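Local coordinates for protein aminopeptidase N (Francisella tularensis subsp. tularensis, PDB 5DLL) that is a zinc-dependent aminopeptidase of the M1 family that releases N-terminal residues, preferably alanine, and probably helps degrade intracellular peptides, at residues 26-32 and 47-53; 301-305 and 342-347. One frame throughout, in Å; residues are numbered along the deposited sequence.

Contact 1: 26-32 and 47-53; sequences YLIDETH and NLYIVAN
His32 and Tyr49 meet at one end of this antiparallel hairpin with their ring planes 79° apart, and the edge of the tyrosine supplies the contact: CE2 of Tyr49 comes to 3.3 Å from ND1 of His32. Strand alternation puts both residues on the face that also carries Leu27 and Val51, and their similar first torsions (chi1 -65° and -63°) then bring the Tyr49 edge beside His32. At the far end of that face Leu27 reaches past Val51 to the side-chain amide of Asn53, its CD1 lying 3.5 Å from Asn53 CG; the amide itself is tied by ND2 to Ser24. The other face is largely apolar, though Thr31 OG1 bonds Tyr143 OH. Here Ile28 and Ile50 run side by side, Ile28 CG1 being 4.2 Å from Ile50 CG1. The Tyr26 ring approaches Ala52 obliquely, with Tyr26 CE1 3.6 Å from Ala52 CB. Paired backbone bonds join Leu27 to Val51 and His32 to Asn47. Between them a beta bulge sets Asp29 and Glu30 opposite Tyr49: Asp29 N bonds Tyr49 O at 3.0 Å, and Tyr49 N bonds Glu30 O at 3.1 Å. The hairpin lies inside a mixed sheet of the N-terminal domain: strand 150-160 runs parallel to strand 26-36 on the side away from strand 42-52, strand 101-110 pairs antiparallel with strand 42-52, and Leu62 packs on Tyr26 and Ile50.

Contact 2: 301-305 and 342-347; sequences ELVQS and FTSDLN
Phe342 opens the helical segment by turning the edge of its ring to Gln304: CE2 of Phe342 lies 3.8 Å from Gln304 CG, and the carbonyl O of Gln304 sits near the ring plane. Phe312, on the same helix as Gln304, meets this ring edge-to-face. One residue on, Thr343 divides its two branches between two partners. Thr343 CG2, anti to the backbone N, lies 3.9 Å from Glu301 CD. Thr343 OG1 faces Ser305 CB at 3.8 Å and makes a weak hydrogen bond to Asp339 O. Leu346 then sets CD2 against the amide nitrogen NE2 of Gln304, 3.8 Å away, with Trp248 of helix 236-253 also touching the leucine. Asn347 supplies the polar link. Its ND2 donates to Gln304 OE1 at 3.1 Å, with an N-H...O angle of 161°, and the donor lies in the carbonyl plane on a lone pair. The two amide planes stand 81° apart. Asn347 ND2 also bonds back to Thr343 O at 2.9 Å, again on a lone pair. The contact thus joins the helix that carries zinc ligand His309 and leads into His313 to the end of the helix carrying the third ligand, Glu332. Its one directional bond is set among van der Waals touches, many between a polar atom and a carbon; with two acceptors gripping ND2, rotation of the Asn347 amide should be restricted.

How the contacts relate
Contacts 1 and 2 are both partly buried but sit at different depths: the centre of contact 1 is about 35 Å from the centre of the chain, that of contact 2 about 12 Å. They share no helix or strand, belong to different domains, and their nearest atoms are about 29 Å apart. Contact 1 joins neighbouring strands through a backbone ladder, with side chains sorted onto two faces and 720 Å² buried. Contact 2 brings together helices well separated in sequence, buries 299 Å², and has a side-chain amide bond as its only hydrogen bond across the segments. The side chain of Ser305 in contact 2 is about 10 Å from the zinc ion; that of Leu48 in contact 1 is about 7 Å from a bound sodium ion.

Contact 1: 26-32 and 47-53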
ATOM      1  N   TYR A  26     -13.040  30.799 -12.556  1.00 44.63           N
ATOM      2  CA  TYR A  26     -12.742  31.646 -11.398  1.00 49.19           C
ATOM      3  C   TYR A  26     -11.849  30.899 -10.409  1.00 51.02           C
ATOM      4  O   TYR A  26     -11.908  29.668 -10.320  1.00 48.31           O
ATOM      5  CB  TYR A  26     -14.040  32.136 -10.738  1.00 48.36           C
ATOM      6  CG  TYR A  26     -14.675  33.263 -11.523  1.00 51.90           C
ATOM      7  CD1 TYR A  26     -14.325  34.587 -11.276  1.00 49.99           C
ATOM      8  CD2 TYR A  26     -15.592  33.007 -12.539  1.00 48.00           C
ATOM      9  CE1 TYR A  26     -14.880  35.626 -12.006  1.00 49.58           C
ATOM     10  CE2 TYR A  26     -16.151  34.042 -13.276  1.00 48.60           C
ATOM     11  CZ  TYR A  26     -15.789  35.349 -13.005  1.00 46.23           C
ATOM     12  OH  TYR A  26     -16.334  36.388 -13.723  1.00 47.46           O
ATOM     13  N   LEU A  27     -11.013  31.651  -9.690  1.00 45.75           N
ATOM     14  CA  LEU A  27     -10.038  31.081  -8.756  1.00 46.78           C
ATOM     15  C   LEU A  27     -10.131  31.712  -7.371  1.00 48.44           C
ATOM     16  O   LEU A  27     -10.617  32.829  -7.219  1.00 48.33           O
ATOM     17  CB  LEU A  27      -8.617  31.256  -9.296  1.00 47.34           C
ATOM     18  CG  LEU A  27      -8.209  30.323 -10.440  1.00 51.76           C
ATOM     19  CD1 LEU A  27      -6.945  30.838 -11.116  1.00 53.89           C
ATOM     20  CD2 LEU A  27      -8.020  28.892  -9.945  1.00 46.67           C
ATOM     21  N   ILE A  28      -9.640  30.984  -6.371  1.00 50.98           N
ATOM     22  CA  ILE A  28      -9.701  31.413  -4.977  1.00 44.31           C
ATOM     23  C   ILE A  28      -8.288  31.600  -4.443  1.00 44.82           C
ATOM     24  O   ILE A  28      -7.481  30.669  -4.451  1.00 57.36           O
ATOM     25  CB  ILE A  28     -10.468  30.396  -4.101  1.00 41.90           C
ATOM     26  CG1 ILE A  28     -11.850  30.126  -4.715  1.00 36.14           C
ATOM     27  CG2 ILE A  28     -10.579  30.901  -2.660  1.00 38.01           C
ATOM     28  CD1 ILE A  28     -12.719  29.156  -3.941  1.00 36.21           C
ATOM     29  N   ASP A  29      -8.002  32.819  -3.996  1.00 45.65           N
ATOM     30  CA  ASP A  29      -6.709  33.169  -3.431  1.00 43.98           C
ATOM     31  C   ASP A  29      -6.664  32.835  -1.945  1.00 42.00           C
ATOM     32  O   ASP A  29      -5.685  32.249  -1.469  1.00 45.51           O
ATOM     33  CB  ASP A  29      -6.426  34.663  -3.641  1.00 50.19           C
ATOM     34  CG  ASP A  29      -6.104  35.011  -5.094  1.00 59.26           C
ATOM     35  OD1 ASP A  29      -5.876  34.085  -5.910  1.00 63.38           O
ATOM     36  OD2 ASP A  29      -6.065  36.221  -5.417  1.00 49.78           O
ATOM     37  N   GLU A  30      -7.717  33.218  -1.221  1.00 37.09           N
ATOM     38  CA  GLU A  30      -7.802  33.006   0.223  1.00 39.55           C
ATOM     39  C   GLU A  30      -9.176  32.510   0.649  1.00 39.94           C
ATOM     40  O   GLU A  30     -10.183  32.803   0.014  1.00 39.46           O
ATOM     41  CB  GLU A  30      -7.488  34.295   0.986  1.00 42.81           C
ATOM     42  CG  GLU A  30      -6.164  34.931   0.605  1.00 55.37           C
ATOM     43  CD  GLU A  30      -5.491  35.626   1.767  1.00 64.08           C
ATOM     44  OE1 GLU A  30      -6.187  36.324   2.528  1.00 61.78           O
ATOM     45  OE2 GLU A  30      -4.260  35.468   1.921  1.00 67.75           O
ATOM     46  N   THR A  31      -9.199  31.774   1.754  1.00 44.67           N
ATOM     47  CA  THR A  31     -10.422  31.211   2.305  1.00 38.37           C
ATOM     48  C   THR A  31     -10.407  31.406   3.820  1.00 40.01           C
ATOM     49  O   THR A  31      -9.529  30.883   4.508  1.00 49.77           O
ATOM     50  CB  THR A  31     -10.511  29.711   1.972  1.00 39.68           C
ATOM     51  OG1 THR A  31     -10.468  29.536   0.547  1.00 40.97           O
ATOM     52  CG2 THR A  31     -11.791  29.101   2.533  1.00 41.15           C
ATOM     53  N   HIS A  32     -11.357  32.183   4.332  1.00 40.66           N
ATOM     54  CA  HIS A  32     -11.464  32.434   5.768  1.00 46.78           C
ATOM     55  C   HIS A  32     -12.739  31.804   6.296  1.00 43.09           C
ATOM     56  O   HIS A  32     -13.833  32.217   5.921  1.00 46.17           O
ATOM     57  CB  HIS A  32     -11.469  33.933   6.059  1.00 49.97           C
ATOM     58  CG  HIS A  32     -10.190  34.617   5.701  1.00 58.03           C
ATOM     59  ND1 HIS A  32      -9.750  34.732   4.400  1.00 58.04           N
ATOM     60  CD2 HIS A  32      -9.254  35.220   6.470  1.00 57.84           C
ATOM     61  CE1 HIS A  32      -8.597  35.374   4.384  1.00 58.15           C
ATOM     62  NE2 HIS A  32      -8.272  35.681   5.628  1.00 59.46           N
ATOM     63  N   ASN A  47     -15.536  33.424   4.064  1.00 44.71           N
ATOM     64  CA  ASN A  47     -15.188  34.534   3.190  1.00 46.79           C
ATOM     65  C   ASN A  47     -14.230  34.061   2.113  1.00 41.98           C
ATOM     66  O   ASN A  47     -13.069  33.775   2.392  1.00 48.64           O
ATOM     67  CB  ASN A  47     -14.540  35.663   3.984  1.00 53.91           C
ATOM     68  CG  ASN A  47     -15.551  36.534   4.687  1.00 51.91           C
ATOM     69  OD1 ASN A  47     -15.624  37.732   4.437  1.00 64.54           O
ATOM     70  ND2 ASN A  47     -16.334  35.939   5.577  1.00 55.71           N
ATOM     71  N   LEU A  48     -14.729  33.986   0.886  1.00 41.46           N
ATOM     72  CA  LEU A  48     -13.958  33.507  -0.251  1.00 39.61           C
ATOM     73  C   LEU A  48     -13.496  34.702  -1.057  1.00 40.27           C
ATOM     74  O   LEU A  48     -14.324  35.463  -1.565  1.00 35.59           O
ATOM     75  CB  LEU A  48     -14.818  32.595  -1.137  1.00 39.98           C
ATOM     76  CG  LEU A  48     -14.941  31.127  -0.724  1.00 40.21           C
ATOM     77  CD1 LEU A  48     -15.105  30.966   0.778  1.00 43.32           C
ATOM     78  CD2 LEU A  48     -16.093  30.466  -1.466  1.00 42.24           C
ATOM     79  N   TYR A  49     -12.180  34.868  -1.171  1.00 44.15           N
ATOM     80  CA  TYR A  49     -11.605  35.965  -1.949  1.00 44.70           C
ATOM     81  C   TYR A  49     -11.260  35.449  -3.334  1.00 41.86           C
ATOM     82  O   TYR A  49     -10.246  34.793  -3.536  1.00 40.84           O
ATOM     83  CB  TYR A  49     -10.412  36.575  -1.224  1.00 42.46           C
ATOM     84  CG  TYR A  49     -10.832  37.189   0.092  1.00 42.49           C
ATOM     85  CD1 TYR A  49     -11.292  38.496   0.155  1.00 44.59           C
ATOM     86  CD2 TYR A  49     -10.817  36.446   1.263  1.00 41.97           C
ATOM     87  CE1 TYR A  49     -11.699  39.053   1.355  1.00 43.16           C
ATOM     88  CE2 TYR A  49     -11.226  36.996   2.463  1.00 40.32           C
ATOM     89  CZ  TYR A  49     -11.663  38.298   2.502  1.00 39.82           C
ATOM     90  OH  TYR A  49     -12.062  38.836   3.699  1.00 44.82           O
ATOM     91  N   ILE A  50     -12.143  35.765  -4.276  1.00 45.00           N
ATOM     92  CA  ILE A  50     -12.197  35.119  -5.578  1.00 43.28           C
ATOM     93  C   ILE A  50     -11.754  36.081  -6.677  1.00 45.49           C
ATOM     94  O   ILE A  50     -11.992  37.289  -6.596  1.00 45.07           O
ATOM     95  CB  ILE A  50     -13.640  34.640  -5.858  1.00 40.04           C
ATOM     96  CG1 ILE A  50     -14.100  33.666  -4.764  1.00 39.19           C
ATOM     97  CG2 ILE A  50     -13.751  33.990  -7.230  1.00 40.20           C
ATOM     98  CD1 ILE A  50     -15.602  33.506  -4.681  1.00 43.91           C
ATOM     99  N   VAL A  51     -11.123  35.531  -7.711  1.00 50.02           N
ATOM    100  CA  VAL A  51     -10.657  36.322  -8.848  1.00 49.55           C
ATOM    101  C   VAL A  51     -10.880  35.574 -10.168  1.00 46.60           C
ATOM    102  O   VAL A  51     -10.774  34.350 -10.229  1.00 39.37           O
ATOM    103  CB  VAL A  51      -9.170  36.710  -8.682  1.00 51.43           C
ATOM    104  CG1 VAL A  51      -8.260  35.497  -8.839  1.00 50.22           C
ATOM    105  CG2 VAL A  51      -8.791  37.809  -9.663  1.00 60.23           C
ATOM    106  N   ALA A  52     -11.205  36.329 -11.215  1.00 50.58           N
ATOM    107  CA  ALA A  52     -11.423  35.772 -12.546  1.00 45.36           C
ATOM    108  C   ALA A  52     -10.142  35.136 -13.075  1.00 45.15           C
ATOM    109  O   ALA A  52      -9.075  35.743 -12.989  1.00 44.21           O
ATOM    110  CB  ALA A  52     -11.902  36.862 -13.493  1.00 44.99           C
ATOM    111  N   ASN A  53     -10.254  33.922 -13.615  1.00 43.45           N
ATOM    112  CA  ASN A  53      -9.097  33.174 -14.116  1.00 45.88           C
ATOM    113  C   ASN A  53      -8.785  33.505 -15.574  1.00 50.69           C
ATOM    114  O   ASN A  53      -9.563  33.187 -16.463  1.00 56.12           O
ATOM    115  CB  ASN A  53      -9.343  31.667 -13.976  1.00 46.74           C
ATOM    116  CG  ASN A  53      -8.137  30.829 -14.380  1.00 44.34           C
ATOM    117  OD1 ASN A  53      -7.031  31.342 -14.543  1.00 51.40           O
ATOM    118  ND2 ASN A  53      -8.350  29.529 -14.543  1.00 41.05           N
TER

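Contact 2: 301-305 and 342-347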
ATOM      1  N   GLU A 301       7.300  -2.009  11.398  1.00 42.38           N
ATOM      2  CA  GLU A 301       7.706  -1.562  10.058  1.00 43.35           C
ATOM      3  C   GLU A 301       6.557  -0.905   9.293  1.00 44.95           C
ATOM      4  O   GLU A 301       6.774   0.040   8.523  1.00 43.46           O
ATOM      5  CB  GLU A 301       8.244  -2.732   9.231  1.00 46.31           C
ATOM      6  CG  GLU A 301       9.047  -2.304   8.008  1.00 51.68           C
ATOM      7  CD  GLU A 301       8.663  -3.054   6.745  1.00 63.95           C
ATOM      8  OE1 GLU A 301       9.521  -3.782   6.198  1.00 58.06           O
ATOM      9  OE2 GLU A 301       7.501  -2.914   6.295  1.00 73.28           O
ATOM     10  N   LEU A 302       5.346  -1.423   9.497  1.00 44.66           N
ATOM     11  CA  LEU A 302       4.155  -0.889   8.836  1.00 43.68           C
ATOM     12  C   LEU A 302       3.729   0.454   9.419  1.00 39.78           C
ATOM     13  O   LEU A 302       3.363   1.362   8.669  1.00 44.42           O
ATOM     14  CB  LEU A 302       3.005  -1.892   8.911  1.00 45.95           C
ATOM     15  CG  LEU A 302       3.175  -3.129   8.023  1.00 51.52           C
ATOM     16  CD1 LEU A 302       2.207  -4.235   8.434  1.00 56.03           C
ATOM     17  CD2 LEU A 302       3.001  -2.767   6.554  1.00 51.51           C
ATOM     18  N   VAL A 303       3.775   0.576  10.746  1.00 35.94           N
ATOM     19  CA  VAL A 303       3.503   1.850  11.431  1.00 34.78           C
ATOM     20  C   VAL A 303       4.432   2.941  10.914  1.00 36.52           C
ATOM     21  O   VAL A 303       4.003   4.069  10.664  1.00 34.30           O
ATOM     22  CB  VAL A 303       3.682   1.729  12.963  1.00 35.12           C
ATOM     23  CG1 VAL A 303       3.747   3.101  13.627  1.00 35.59           C
ATOM     24  CG2 VAL A 303       2.554   0.908  13.570  1.00 37.46           C
ATOM     25  N   GLN A 304       5.705   2.588  10.768  1.00 37.49           N
ATOM     26  CA  GLN A 304       6.716   3.487  10.225  1.00 39.87           C
ATOM     27  C   GLN A 304       6.373   3.911   8.797  1.00 37.44           C
ATOM     28  O   GLN A 304       6.394   5.098   8.482  1.00 36.37           O
ATOM     29  CB  GLN A 304       8.085   2.796  10.248  1.00 45.13           C
ATOM     30  CG  GLN A 304       9.268   3.716   9.981  1.00 46.49           C
ATOM     31  CD  GLN A 304      10.542   2.957   9.652  1.00 40.50           C
ATOM     32  OE1 GLN A 304      10.554   2.074   8.789  1.00 41.25           O
ATOM     33  NE2 GLN A 304      11.624   3.307  10.332  1.00 37.95           N
ATOM     34  N   SER A 305       6.065   2.924   7.955  1.00 40.14           N
ATOM     35  CA  SER A 305       5.717   3.131   6.538  1.00 39.89           C
ATOM     36  C   SER A 305       4.474   3.996   6.353  1.00 39.48           C
ATOM     37  O   SER A 305       4.426   4.867   5.477  1.00 38.72           O
ATOM     38  CB  SER A 305       5.469   1.773   5.866  1.00 40.12           C
ATOM     39  OG  SER A 305       4.959   1.934   4.556  1.00 37.62           O
ATOM     40  N   PHE A 342      11.976   5.077   1.599  1.00 33.96           N
ATOM     41  CA  PHE A 342      12.174   5.399   3.011  1.00 33.48           C
ATOM     42  C   PHE A 342      12.330   4.120   3.807  1.00 35.35           C
ATOM     43  O   PHE A 342      13.289   3.953   4.562  1.00 37.02           O
ATOM     44  CB  PHE A 342      10.971   6.209   3.502  1.00 34.49           C
ATOM     45  CG  PHE A 342      10.881   6.364   4.997  1.00 35.31           C
ATOM     46  CD1 PHE A 342      11.918   6.929   5.720  1.00 35.08           C
ATOM     47  CD2 PHE A 342       9.713   6.004   5.673  1.00 36.73           C
ATOM     48  CE1 PHE A 342      11.815   7.097   7.093  1.00 37.35           C
ATOM     49  CE2 PHE A 342       9.602   6.171   7.043  1.00 35.18           C
ATOM     50  CZ  PHE A 342      10.656   6.719   7.755  1.00 37.71           C
ATOM     51  N   THR A 343      11.386   3.208   3.615  1.00 38.00           N
ATOM     52  CA  THR A 343      11.445   1.899   4.249  1.00 39.57           C
ATOM     53  C   THR A 343      12.696   1.101   3.835  1.00 40.20           C
ATOM     54  O   THR A 343      13.270   0.393   4.659  1.00 40.75           O
ATOM     55  CB  THR A 343      10.153   1.112   3.971  1.00 40.31           C
ATOM     56  OG1 THR A 343       9.081   1.740   4.677  1.00 40.59           O
ATOM     57  CG2 THR A 343      10.256  -0.338   4.435  1.00 45.21           C
ATOM     58  N   SER A 344      13.121   1.236   2.579  1.00 37.78           N
ATOM     59  CA  SER A 344      14.298   0.524   2.069  1.00 36.23           C
ATOM     60  C   SER A 344      15.611   0.960   2.746  1.00 40.77           C
ATOM     61  O   SER A 344      16.434   0.118   3.140  1.00 38.83           O
ATOM     62  CB  SER A 344      14.404   0.713   0.555  1.00 35.72           C
ATOM     63  OG  SER A 344      13.358   0.047  -0.117  1.00 34.17           O
ATOM     64  N   ASP A 345      15.798   2.272   2.874  1.00 39.80           N
ATOM     65  CA  ASP A 345      16.991   2.831   3.519  1.00 41.13           C
ATOM     66  C   ASP A 345      17.108   2.457   5.001  1.00 40.77           C
ATOM     67  O   ASP A 345      18.162   2.006   5.442  1.00 61.53           O
ATOM     68  CB  ASP A 345      17.012   4.358   3.373  1.00 39.51           C
ATOM     69  CG  ASP A 345      17.172   4.814   1.923  1.00 40.31           C
ATOM     70  OD1 ASP A 345      17.662   4.021   1.083  1.00 38.84           O
ATOM     71  OD2 ASP A 345      16.811   5.978   1.629  1.00 35.79           O
ATOM     72  N   LEU A 346      16.027   2.630   5.756  1.00 40.83           N
ATOM     73  CA  LEU A 346      16.042   2.401   7.211  1.00 40.95           C
ATOM     74  C   LEU A 346      15.800   0.942   7.636  1.00 43.86           C
ATOM     75  O   LEU A 346      15.841   0.637   8.829  1.00 48.58           O
ATOM     76  CB  LEU A 346      15.026   3.313   7.910  1.00 42.13           C
ATOM     77  CG  LEU A 346      15.410   4.785   8.100  1.00 45.07           C
ATOM     78  CD1 LEU A 346      15.517   5.525   6.774  1.00 47.34           C
ATOM     79  CD2 LEU A 346      14.390   5.462   9.002  1.00 44.79           C
ATOM     80  N   ASN A 347      15.534   0.051   6.680  1.00 44.50           N
ATOM     81  CA  ASN A 347      15.423  -1.386   6.960  1.00 49.96           C
ATOM     82  C   ASN A 347      16.271  -2.160   5.938  1.00 49.81           C
ATOM     83  O   ASN A 347      17.434  -1.823   5.746  1.00 61.91           O
ATOM     84  CB  ASN A 347      13.951  -1.837   6.973  1.00 55.21           C
ATOM     85  CG  ASN A 347      13.089  -1.028   7.936  1.00 59.61           C
ATOM     86  OD1 ASN A 347      12.765  -1.493   9.030  1.00 59.76           O
ATOM     87  ND2 ASN A 347      12.710   0.183   7.534  1.00 55.34           N
TER